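Local coordinates for nucleoside diphosphate kinase (Encephalitozoon cuniculi, PDB 3MPD), which probably makes nucleoside triphosphates other than ATP, moving the ATP gamma phosphate onto nucleoside diphosphates in a ping-pong mechanism that passes through a phosphohistidine, at residues 7-12 and 133-138; 19-24 and 115-120; 57-60 and 64-67; 83-88 and 122-127. One frame throughout, in Å; residues are numbered along the deposited sequence.

How the contacts relate
The antiparallel sheet runs 35-42, 74-80, 7-12, 118-120, the strand order of a ferredoxin-like fold. Contacts 1 and 2 involve strands 7-12 and 118-120 and have centres about 16 Å apart, meeting where these strands pair, with M11 O 2.8 Å from H119 N. Contact 4, about 12 Å from contact 1 between centres, shares helix 124-134 with it and joins two helix starts beside the sheet, V85 also touching T8. Contact 3 lies off the sheet, its centre about 20 Å or more from the others. Contacts 2, 3 and 4 fall between the segments of contact 1. Contact 2 holds H119, the likely phosphohistidine, contact 1 touches it through F9 and M11, and contact 4 lies nearby.

Contact 1 (7-12 and 133-138); sequences RTFIMI and LWIGDD
F9 and W134 carry this contact as an offset stack: the phenyl ring and the five-membered part of the indole have centroids 4.5 Å apart, and their planes differ by 15°. The overlap is partial, since the far end of the phenyl ring does the touching. F9 CZ sits 3.4 Å from W134 CG, and F9 CE2 lies 3.5 Å from W134 CD1, so the benzene half of the indole is left to another partner. That partner is M11, two residues along strand 7-12 and on the same side of it. Its SD is 3.9 Å from the centroid of the six-membered ring and 14° off the ring normal, a Met-aromatic contact over the indole face that F9 also covers. Both strand side chains leave the backbone in the same way, with CG anti to N (chi1 -180° in F9), and they run in step to successive parts of one aromatic surface. M11 then bends at its last torsion, which places CE 4.0 Å from W134 CZ2. I135 adds a smaller apolar touch, its CG1 4.1 Å from F9 CE1. The rotation of the indole is further fixed by NE1, which hydrogen-bonds to ND1 of H52. Just beyond, G136 takes a positive phi and leads the chain out of helix 124-134. F9 and M11 also touch H119, the probable phosphohistidine, on the adjacent strand. The contact is thus a helix end packed through an aromatic and sulfur layer onto a central strand of the ferredoxin-like sheet, next to the active site of a nucleoside diphosphate kinase.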
loop_
_atom_site.group_PDB
_atom_site.type_symbol
_atom_site.label_atom_id
_atom_site.label_comp_id
_atom_site.label_asym_id
_atom_site.label_seq_id
_atom_site.Cartn_x
_atom_site.Cartn_y
_atom_site.Cartn_z
ATOM N N ARG A 7 -15.638 5.145 6.636
ATOM C CA ARG A 7 -14.441 5.042 5.782
ATOM C C ARG A 7 -14.057 6.342 5.059
ATOM O O ARG A 7 -14.888 7.241 4.886
ATOM C CB ARG A 7 -14.591 3.918 4.779
ATOM C CG ARG A 7 -15.980 3.756 4.314
ATOM C CD ARG A 7 -16.137 2.490 3.525
ATOM N NE ARG A 7 -16.953 2.818 2.367
ATOM C CZ ARG A 7 -17.083 2.044 1.298
ATOM N NH1 ARG A 7 -16.457 0.870 1.233
ATOM N NH2 ARG A 7 -17.842 2.459 0.297
ATOM N N THR A 8 -12.792 6.426 4.628
ATOM C CA THR A 8 -12.280 7.628 3.965
ATOM C C THR A 8 -11.326 7.260 2.840
ATOM O O THR A 8 -10.678 6.205 2.876
ATOM C CB THR A 8 -11.621 8.618 4.974
ATOM O OG1 THR A 8 -11.375 9.882 4.339
ATOM C CG2 THR A 8 -10.319 8.071 5.574
ATOM N N PHE A 9 -11.277 8.111 1.824
ATOM C CA PHE A 9 -10.436 7.876 0.669
ATOM C C PHE A 9 -9.175 8.701 0.803
ATOM O O PHE A 9 -9.233 9.912 0.976
ATOM C CB PHE A 9 -11.173 8.217 -0.636
ATOM C CG PHE A 9 -10.348 7.981 -1.857
ATOM C CD1 PHE A 9 -10.040 6.681 -2.252
ATOM C CD2 PHE A 9 -9.846 9.053 -2.585
ATOM C CE1 PHE A 9 -9.242 6.436 -3.355
ATOM C CE2 PHE A 9 -9.059 8.831 -3.717
ATOM C CZ PHE A 9 -8.743 7.516 -4.096
ATOM N N ILE A 10 -8.036 8.029 0.735
ATOM C CA ILE A 10 -6.739 8.681 0.930
ATOM C C ILE A 10 -5.898 8.372 -0.297
ATOM O O ILE A 10 -5.685 7.207 -0.627
ATOM C CB ILE A 10 -5.999 8.128 2.155
ATOM C CG1 ILE A 10 -6.865 8.206 3.437
ATOM C CG2 ILE A 10 -4.632 8.837 2.348
ATOM C CD1 ILE A 10 -7.274 9.664 3.901
ATOM N N MET A 11 -5.364 9.406 -0.934
ATOM C CA MET A 11 -4.591 9.191 -2.144
ATOM C C MET A 11 -3.278 9.936 -2.054
ATOM O O MET A 11 -3.261 11.169 -1.875
ATOM C CB MET A 11 -5.413 9.636 -3.364
ATOM C CG MET A 11 -4.701 9.511 -4.695
ATOM S SD MET A 11 -5.821 9.917 -6.071
ATOM C CE MET A 11 -6.421 11.554 -5.638
ATOM N N ILE A 12 -2.181 9.192 -2.174
ATOM C CA ILE A 12 -0.854 9.805 -2.215
ATOM C C ILE A 12 -0.624 10.357 -3.620
ATOM O O ILE A 12 -0.701 9.595 -4.608
ATOM C CB ILE A 12 0.271 8.817 -1.842
ATOM C CG1 ILE A 12 -0.011 8.187 -0.473
ATOM C CG2 ILE A 12 1.686 9.515 -1.930
ATOM C CD1 ILE A 12 1.112 7.222 0.013
ATOM N N LEU A 133 -15.530 5.978 -7.320
ATOM C CA LEU A 133 -14.853 6.517 -8.497
ATOM C C LEU A 133 -13.505 5.832 -8.759
ATOM O O LEU A 133 -13.230 5.403 -9.876
ATOM C CB LEU A 133 -14.661 8.025 -8.331
ATOM C CG LEU A 133 -14.099 8.802 -9.504
ATOM C CD1 LEU A 133 -14.988 8.675 -10.784
ATOM C CD2 LEU A 133 -13.902 10.257 -9.071
ATOM N N TRP A 134 -12.685 5.710 -7.715
ATOM C CA TRP A 134 -11.314 5.219 -7.860
ATOM C C TRP A 134 -11.099 3.724 -7.621
ATOM O O TRP A 134 -10.189 3.131 -8.208
ATOM C CB TRP A 134 -10.390 5.964 -6.883
ATOM C CG TRP A 134 -10.208 7.400 -7.178
ATOM C CD1 TRP A 134 -10.932 8.444 -6.669
ATOM C CD2 TRP A 134 -9.226 7.971 -8.030
ATOM N NE1 TRP A 134 -10.453 9.634 -7.152
ATOM C CE2 TRP A 134 -9.404 9.372 -7.993
ATOM C CE3 TRP A 134 -8.204 7.436 -8.823
ATOM C CZ2 TRP A 134 -8.591 10.247 -8.705
ATOM C CZ3 TRP A 134 -7.402 8.297 -9.540
ATOM C CH2 TRP A 134 -7.602 9.695 -9.479
ATOM N N ILE A 135 -11.894 3.138 -6.724
ATOM C CA ILE A 135 -11.659 1.767 -6.244
ATOM C C ILE A 135 -12.724 0.801 -6.747
ATOM O O ILE A 135 -12.392 -0.238 -7.316
ATOM C CB ILE A 135 -11.616 1.688 -4.689
ATOM C CG1 ILE A 135 -10.613 2.670 -4.111
ATOM C CG2 ILE A 135 -11.296 0.269 -4.229
ATOM C CD1 ILE A 135 -9.170 2.325 -4.411
ATOM N N GLY A 136 -13.993 1.132 -6.527
ATOM C CA GLY A 136 -15.105 0.291 -7.000
ATOM C C GLY A 136 -16.192 0.188 -5.950
ATOM O O GLY A 136 -16.084 0.776 -4.866
ATOM N N ASP A 137 -17.244 -0.559 -6.262
ATOM C CA ASP A 137 -18.393 -0.666 -5.352
ATOM C C ASP A 137 -18.308 -1.886 -4.441
ATOM O O ASP A 137 -19.219 -2.113 -3.629
ATOM C CB ASP A 137 -19.726 -0.732 -6.115
ATOM C CG ASP A 137 -19.555 -0.633 -7.608
ATOM O OD1 ASP A 137 -19.118 0.434 -8.094
ATOM O OD2 ASP A 137 -19.879 -1.627 -8.296
ATOM N N ASP A 138 -17.246 -2.683 -4.578
ATOM C CA ASP A 138 -17.192 -3.947 -3.841
ATOM C C ASP A 138 -16.014 -4.083 -2.858
ATOM O O ASP A 138 -15.542 -5.210 -2.629
ATOM C CB ASP A 138 -17.296 -5.154 -4.797
#

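Contact 2 (19-24 and 115-120); sequences RRLISR and KNIIHG
L21 and I117 mark the closest backbone approach, with CA atoms 8.5 Å apart, and each lies at a turn. A Schellman motif with positive phi at R20 ends helix 14-18, and L21 follows as N-cap of helix 22-32. On the other side, I117 has phi 85° and psi -42° with a weak I118 N to N116 O bond of 2.9 Å, which fits a classic gamma turn leading into strand 118-120 and H119, the likely active-site residue.

The side chains meet through one methyl. I117 CD1 lies 4.0 Å from L21 CD1 and 3.4 Å from NH1 of R19, approaching that guanidinium obliquely. L21 serves two arginines: its CD1 is 4.0 Å above the centre of the R19 guanidinium plane, and its CD2 is 3.6 Å above that of R24. R24 is held there by a bond from NH2 to R20 O, in the guanidinium plane but above the plane of the carbonyl. R19 NH2 bonds to the carbonyl of Y109, while N116, beside I117, reaches K13 of the probable ATP site. A water in the R19 guanidinium plane accepts from NH1 at 2.9 Å and donates weakly to K115 O at 3.5 Å.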
loop_
_atom_site.group_PDB
_atom_site.type_symbol
_atom_site.label_atom_id
_atom_site.label_comp_id
_atom_site.label_asym_id
_atom_site.label_seq_id
_atom_site.Cartn_x
_atom_site.Cartn_y
_atom_site.Cartn_z
ATOM N N ARG A 19 9.107 11.364 -4.278
ATOM C CA ARG A 19 9.903 11.690 -3.083
ATOM C C ARG A 19 10.054 10.531 -2.095
ATOM O O ARG A 19 10.698 10.676 -1.025
ATOM C CB ARG A 19 9.277 12.892 -2.364
ATOM C CG ARG A 19 9.290 14.174 -3.262
ATOM C CD ARG A 19 8.582 15.330 -2.587
ATOM N NE ARG A 19 9.194 15.750 -1.307
ATOM C CZ ARG A 19 8.625 16.628 -0.478
ATOM N NH1 ARG A 19 7.437 17.171 -0.785
ATOM N NH2 ARG A 19 9.235 16.993 0.649
ATOM N N ARG A 20 9.417 9.401 -2.406
ATOM C CA ARG A 20 9.543 8.191 -1.592
ATOM C C ARG A 20 9.021 8.416 -0.183
ATOM O O ARG A 20 9.667 8.021 0.827
ATOM C CB ARG A 20 10.994 7.661 -1.604
ATOM C CG ARG A 20 11.368 7.068 -3.015
ATOM C CD ARG A 20 12.758 6.432 -3.029
ATOM N NE ARG A 20 13.085 5.908 -4.352
ATOM C CZ ARG A 20 12.849 4.667 -4.782
ATOM N NH1 ARG A 20 12.289 3.748 -3.992
ATOM N NH2 ARG A 20 13.199 4.337 -6.024
ATOM N N LEU A 21 7.816 8.988 -0.136
ATOM C CA LEU A 21 7.114 9.261 1.118
ATOM C C LEU A 21 6.057 8.223 1.482
ATOM O O LEU A 21 5.303 8.412 2.459
ATOM C CB LEU A 21 6.456 10.665 1.047
ATOM C CG LEU A 21 7.429 11.834 1.063
ATOM C CD1 LEU A 21 6.722 13.160 0.706
ATOM C CD2 LEU A 21 8.024 11.975 2.464
ATOM N N ILE A 22 5.962 7.148 0.715
ATOM C CA ILE A 22 4.920 6.145 0.970
ATOM C C ILE A 22 4.930 5.610 2.418
ATOM O O ILE A 22 3.903 5.659 3.090
ATOM C CB ILE A 22 4.943 4.956 -0.039
ATOM C CG1 ILE A 22 4.736 5.462 -1.477
ATOM C CG2 ILE A 22 3.810 3.900 0.311
ATOM C CD1 ILE A 22 5.016 4.347 -2.543
ATOM N N SER A 23 6.060 5.109 2.907
ATOM C CA SER A 23 6.049 4.461 4.243
ATOM C C SER A 23 5.767 5.463 5.354
ATOM O O SER A 23 5.087 5.128 6.319
ATOM C CB SER A 23 7.339 3.692 4.577
ATOM O OG SER A 23 8.430 4.582 4.720
ATOM N N ARG A 24 6.296 6.678 5.205
ATOM C CA ARG A 24 6.105 7.741 6.196
ATOM C C ARG A 24 4.643 8.190 6.293
ATOM O O ARG A 24 4.151 8.548 7.356
ATOM C CB ARG A 24 7.031 8.941 5.885
ATOM C CG ARG A 24 8.453 8.699 6.477
ATOM C CD ARG A 24 9.503 9.682 5.942
ATOM N NE ARG A 24 9.901 9.410 4.552
ATOM C CZ ARG A 24 10.847 10.103 3.888
ATOM N NH1 ARG A 24 11.493 11.115 4.487
ATOM N NH2 ARG A 24 11.161 9.790 2.628
ATOM N N LYS A 115 1.427 20.756 -4.679
ATOM C CA LYS A 115 2.113 19.517 -4.353
ATOM C C LYS A 115 2.066 19.290 -2.871
ATOM O O LYS A 115 3.094 19.209 -2.186
ATOM C CB LYS A 115 3.520 19.565 -4.924
ATOM C CG LYS A 115 3.400 19.493 -6.448
ATOM C CD LYS A 115 4.541 20.080 -7.142
ATOM C CE LYS A 115 4.120 20.324 -8.601
ATOM N NZ LYS A 115 5.019 19.561 -9.457
ATOM N N ASN A 116 0.844 19.202 -2.366
ATOM C CA ASN A 116 0.640 19.103 -0.933
ATOM C C ASN A 116 0.437 17.630 -0.518
ATOM O O ASN A 116 -0.325 17.368 0.374
ATOM C CB ASN A 116 -0.502 20.006 -0.489
ATOM C CG ASN A 116 -1.848 19.598 -1.069
ATOM O OD1 ASN A 116 -1.960 18.693 -1.912
ATOM N ND2 ASN A 116 -2.892 20.262 -0.593
ATOM N N ILE A 117 1.106 16.718 -1.231
ATOM C CA ILE A 117 1.489 15.348 -0.766
ATOM C C ILE A 117 0.403 14.281 -0.944
ATOM O O ILE A 117 0.701 13.124 -1.275
ATOM C CB ILE A 117 1.954 15.321 0.729
ATOM C CG1 ILE A 117 3.020 16.396 1.021
ATOM C CG2 ILE A 117 2.435 13.912 1.139
ATOM C CD1 ILE A 117 4.297 16.267 0.134
ATOM N N ILE A 118 -0.842 14.651 -0.636
ATOM C CA ILE A 118 -1.869 13.669 -0.337
ATOM C C ILE A 118 -3.246 14.324 -0.463
ATOM O O ILE A 118 -3.403 15.556 -0.287
ATOM C CB ILE A 118 -1.654 13.077 1.133
ATOM C CG1 ILE A 118 -2.537 11.866 1.425
ATOM C CG2 ILE A 118 -1.814 14.167 2.213
ATOM C CD1 ILE A 118 -2.186 11.231 2.854
ATOM N N HIS A 119 -4.239 13.517 -0.816
ATOM C CA HIS A 119 -5.619 13.932 -0.746
ATOM C C HIS A 119 -6.315 13.092 0.308
ATOM O O HIS A 119 -6.119 11.874 0.333
ATOM C CB HIS A 119 -6.302 13.636 -2.083
ATOM C CG HIS A 119 -7.790 13.641 -1.983
ATOM N ND1 HIS A 119 -8.535 14.799 -2.067
ATOM C CD2 HIS A 119 -8.674 12.636 -1.770
ATOM C CE1 HIS A 119 -9.814 14.508 -1.913
ATOM N NE2 HIS A 119 -9.925 13.200 -1.740
ATOM N N GLY A 120 -7.160 13.698 1.152
ATOM C CA GLY A 120 -8.063 12.892 1.988
ATOM C C GLY A 120 -9.470 13.436 1.855
ATOM O O GLY A 120 -9.638 14.650 1.732
HETATM O O HOH W 1 5.639 16.999 -2.996
#

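Contact 3 (57-60 and 64-67); sequences SSMP and EMVE
M65 meets M59 and P60 through its terminal methyl, and the residues flanking it on helix 62-69 show why the contact is so narrow. E64, the first of them, has its CA 9.0 Å from the CA of P60, which is the closest backbone approach of the two segments, yet its side chain makes no contact with the loop. M65 comes next and points at the loop. Its CG is anti to the carbonyl carbon, and the chain then turns at the last torsion (chi3 -88°), which brings M65 CE to the loop, 4.0 Å from M59 CB and 3.8 Å from P60 O. The sulfur stays behind, with M65 SD 4.8 Å from P60 O, so the methyl alone reaches the carbonyl oxygen. M59 presents the base of its side chain, and beyond CG it runs fully extended (chi3 180°), carrying its own CE to 6.1 Å from M65 CE. The two methionines therefore meet end to base. V66, the following residue, is buried and does not touch the loop. E67 closes the segment on the exposed surface, where its OE2 makes a salt bridge with NH2 of R46, outside the two segments.

This places the contact at the outer end of a helical hairpin. Loop 57-60 follows helix 46-52 and leads into helix 62-69, M65 folds back over the loop, and E67 reaches R46 of the preceding helix before the chain continues into strand 74-80 of the central sheet.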
loop_
_atom_site.group_PDB
_atom_site.type_symbol
_atom_site.label_atom_id
_atom_site.label_comp_id
_atom_site.label_asym_id
_atom_site.label_seq_id
_atom_site.Cartn_x
_atom_site.Cartn_y
_atom_site.Cartn_z
ATOM N N SER A 57 -14.308 22.899 -10.520
ATOM C CA SER A 57 -14.338 23.255 -11.954
ATOM C C SER A 57 -14.412 24.767 -12.280
ATOM O O SER A 57 -13.983 25.180 -13.361
ATOM C CB SER A 57 -15.431 22.478 -12.726
ATOM O OG SER A 57 -16.702 22.550 -12.099
ATOM N N SER A 58 -14.930 25.577 -11.349
ATOM C CA SER A 58 -15.070 27.030 -11.550
ATOM C C SER A 58 -13.824 27.810 -11.178
ATOM O O SER A 58 -13.658 28.967 -11.572
ATOM C CB SER A 58 -16.233 27.573 -10.721
ATOM O OG SER A 58 -17.457 27.081 -11.216
ATOM N N MET A 59 -12.952 27.182 -10.408
ATOM C CA MET A 59 -11.808 27.874 -9.828
ATOM C C MET A 59 -10.712 28.221 -10.838
ATOM O O MET A 59 -10.500 27.480 -11.803
ATOM C CB MET A 59 -11.206 27.020 -8.700
ATOM C CG MET A 59 -12.041 27.050 -7.436
ATOM S SD MET A 59 -11.273 26.105 -6.104
ATOM C CE MET A 59 -12.476 26.343 -4.762
ATOM N N PRO A 60 -9.991 29.335 -10.600
ATOM C CA PRO A 60 -8.817 29.621 -11.430
ATOM C C PRO A 60 -7.819 28.451 -11.438
ATOM O O PRO A 60 -7.659 27.741 -10.411
ATOM C CB PRO A 60 -8.204 30.871 -10.791
ATOM C CG PRO A 60 -9.030 31.183 -9.570
ATOM C CD PRO A 60 -10.284 30.399 -9.621
ATOM N N GLU A 64 -4.580 23.306 -14.730
ATOM C CA GLU A 64 -3.266 23.070 -14.146
ATOM C C GLU A 64 -3.376 22.105 -12.945
ATOM O O GLU A 64 -2.591 21.184 -12.865
ATOM C CB GLU A 64 -2.588 24.378 -13.726
ATOM C CG GLU A 64 -2.044 25.269 -14.870
ATOM C CD GLU A 64 -3.113 26.089 -15.603
ATOM O OE1 GLU A 64 -4.323 25.960 -15.308
ATOM O OE2 GLU A 64 -2.730 26.880 -16.497
ATOM N N MET A 65 -4.360 22.298 -12.054
ATOM C CA MET A 65 -4.533 21.413 -10.881
ATOM C C MET A 65 -4.770 19.969 -11.356
ATOM O O MET A 65 -4.206 19.031 -10.809
ATOM C CB MET A 65 -5.681 21.870 -9.946
ATOM C CG MET A 65 -5.577 23.308 -9.400
ATOM S SD MET A 65 -6.659 23.763 -7.974
ATOM C CE MET A 65 -8.205 24.335 -8.703
ATOM N N VAL A 66 -5.588 19.793 -12.389
ATOM C CA VAL A 66 -5.809 18.455 -12.955
ATOM C C VAL A 66 -4.512 17.879 -13.577
ATOM O O VAL A 66 -4.173 16.697 -13.378
ATOM C CB VAL A 66 -6.991 18.448 -13.974
ATOM C CG1 VAL A 66 -7.063 17.116 -14.740
ATOM C CG2 VAL A 66 -8.299 18.756 -13.263
ATOM N N GLU A 67 -3.793 18.722 -14.313
ATOM C CA GLU A 67 -2.559 18.330 -14.992
ATOM C C GLU A 67 -1.527 17.817 -14.004
ATOM O O GLU A 67 -0.882 16.798 -14.261
ATOM C CB GLU A 67 -1.974 19.525 -15.734
ATOM C CG GLU A 67 -1.593 19.267 -17.194
ATOM C CD GLU A 67 -2.807 19.250 -18.126
ATOM O OE1 GLU A 67 -3.017 20.231 -18.896
ATOM O OE2 GLU A 67 -3.554 18.243 -18.078
#

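Contact 4 (83-88 and 122-127); sequences DAVSIG and DCVENA
The peptide group joining D122 to C123 is the flat surface that V85 meets. V85 CG1 sits over one face of it, 3.8 Å from D122 C and 3.7 Å from C123 N. The D122 carboxylate and the N126 amide meet near their edges: N126 ND2 donates to D122 OD1 at 2.7 Å, using the syn lone pair of that oxygen, though D122 OD1 is tilted 20° out of the N126 amide plane.

V85 CG1, anti to the backbone N (chi1 173°), covers the peptide, whereas V85 CG2 faces helix 124-134, 4.0 Å from V124 CG2 and 4.3 Å from A127 CB. C123 is the N-cap of helix 124-134. Its SG accepts from N126 N at 3.6 Å with an angle of 161°, a long but straight bond.

V85 also lies against T8 of the sheet, and its N bonds to E6. The contacts across the two segments are thus van der Waals, made by the V85 methyls, while the N126 bonds to D122 OD1 and C123 SG lie within 122-127 at the helix start. D122 lies close to R89, a probable ATP-binding residue, and its negative charge would probably be favoured by the helix dipole.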
loop_
_atom_site.group_PDB
_atom_site.type_symbol
_atom_site.label_atom_id
_atom_site.label_comp_id
_atom_site.label_asym_id
_atom_site.label_seq_id
_atom_site.Cartn_x
_atom_site.Cartn_y
_atom_site.Cartn_z
ATOM N N ASP A 83 -14.770 7.710 13.197
ATOM C CA ASP A 83 -14.403 9.075 12.776
ATOM C C ASP A 83 -13.272 9.113 11.725
ATOM O O ASP A 83 -12.488 10.068 11.720
ATOM C CB ASP A 83 -13.978 9.979 13.974
ATOM C CG ASP A 83 -14.976 9.994 15.118
ATOM O OD1 ASP A 83 -16.083 10.553 14.979
ATOM O OD2 ASP A 83 -14.627 9.480 16.209
ATOM N N ALA A 84 -13.204 8.130 10.827
ATOM C CA ALA A 84 -12.094 8.046 9.859
ATOM C C ALA A 84 -11.891 9.315 9.061
ATOM O O ALA A 84 -10.751 9.696 8.772
ATOM C CB ALA A 84 -12.275 6.884 8.902
ATOM N N VAL A 85 -12.985 9.972 8.666
ATOM C CA VAL A 85 -12.825 11.141 7.786
ATOM C C VAL A 85 -12.163 12.317 8.482
ATOM O O VAL A 85 -11.206 12.904 7.966
ATOM C CB VAL A 85 -14.170 11.605 7.134
ATOM C CG1 VAL A 85 -13.969 12.922 6.365
ATOM C CG2 VAL A 85 -14.694 10.529 6.182
ATOM N N SER A 86 -12.713 12.708 9.622
ATOM C CA SER A 86 -12.162 13.792 10.432
ATOM C C SER A 86 -10.745 13.440 10.893
ATOM O O SER A 86 -9.848 14.274 10.893
ATOM C CB SER A 86 -13.076 14.034 11.634
ATOM O OG SER A 86 -12.692 15.196 12.328
ATOM N N ILE A 87 -10.540 12.182 11.276
ATOM C CA ILE A 87 -9.194 11.745 11.716
ATOM C C ILE A 87 -8.203 11.941 10.562
ATOM O O ILE A 87 -7.152 12.561 10.734
ATOM C CB ILE A 87 -9.152 10.289 12.273
ATOM C CG1 ILE A 87 -9.737 10.239 13.706
ATOM C CG2 ILE A 87 -7.677 9.749 12.244
ATOM C CD1 ILE A 87 -9.948 8.775 14.275
ATOM N N GLY A 88 -8.544 11.464 9.368
ATOM C CA GLY A 88 -7.623 11.661 8.220
ATOM C C GLY A 88 -7.311 13.133 7.918
ATOM O O GLY A 88 -6.157 13.493 7.706
ATOM N N ASP A 122 -13.084 15.065 2.418
ATOM C CA ASP A 122 -13.454 16.147 3.336
ATOM C C ASP A 122 -14.737 15.865 4.119
ATOM O O ASP A 122 -15.002 16.517 5.124
ATOM C CB ASP A 122 -13.484 17.523 2.643
ATOM C CG ASP A 122 -14.580 17.664 1.596
ATOM O OD1 ASP A 122 -15.320 16.694 1.285
ATOM O OD2 ASP A 122 -14.697 18.795 1.061
ATOM N N CYS A 123 -15.507 14.878 3.671
ATOM C CA CYS A 123 -16.735 14.485 4.350
ATOM C C CYS A 123 -17.134 13.073 3.921
ATOM O O CYS A 123 -16.592 12.536 2.958
ATOM C CB CYS A 123 -17.856 15.498 4.071
ATOM S SG CYS A 123 -18.357 15.619 2.331
ATOM N N VAL A 124 -18.090 12.480 4.627
ATOM C CA VAL A 124 -18.516 11.102 4.348
ATOM C C VAL A 124 -19.117 10.942 2.937
ATOM O O VAL A 124 -18.824 9.971 2.229
ATOM C CB VAL A 124 -19.487 10.598 5.454
ATOM C CG1 VAL A 124 -20.366 9.448 4.961
ATOM C CG2 VAL A 124 -18.687 10.190 6.711
ATOM N N GLU A 125 -19.951 11.904 2.538
ATOM C CA GLU A 125 -20.531 11.951 1.193
ATOM C C GLU A 125 -19.454 11.901 0.091
ATOM O O GLU A 125 -19.543 11.093 -0.838
ATOM C CB GLU A 125 -21.426 13.195 1.054
ATOM C CG GLU A 125 -21.874 13.500 -0.369
ATOM C CD GLU A 125 -22.984 14.523 -0.430
ATOM O OE1 GLU A 125 -24.153 14.151 -0.154
ATOM O OE2 GLU A 125 -22.693 15.693 -0.784
ATOM N N ASN A 126 -18.434 12.746 0.208
ATOM C CA ASN A 126 -17.336 12.748 -0.765
ATOM C C ASN A 126 -16.448 11.501 -0.706
ATOM O O ASN A 126 -16.013 11.005 -1.742
ATOM C CB ASN A 126 -16.518 14.033 -0.669
ATOM C CG ASN A 126 -17.273 15.241 -1.229
ATOM O OD1 ASN A 126 -18.262 15.087 -1.921
ATOM N ND2 ASN A 126 -16.808 16.443 -0.904
ATOM N N ALA A 127 -16.209 10.979 0.493
ATOM C CA ALA A 127 -15.505 9.706 0.632
ATOM C C ALA A 127 -16.173 8.566 -0.157
ATOM O O ALA A 127 -15.492 7.785 -0.830
ATOM C CB ALA A 127 -15.417 9.328 2.076
#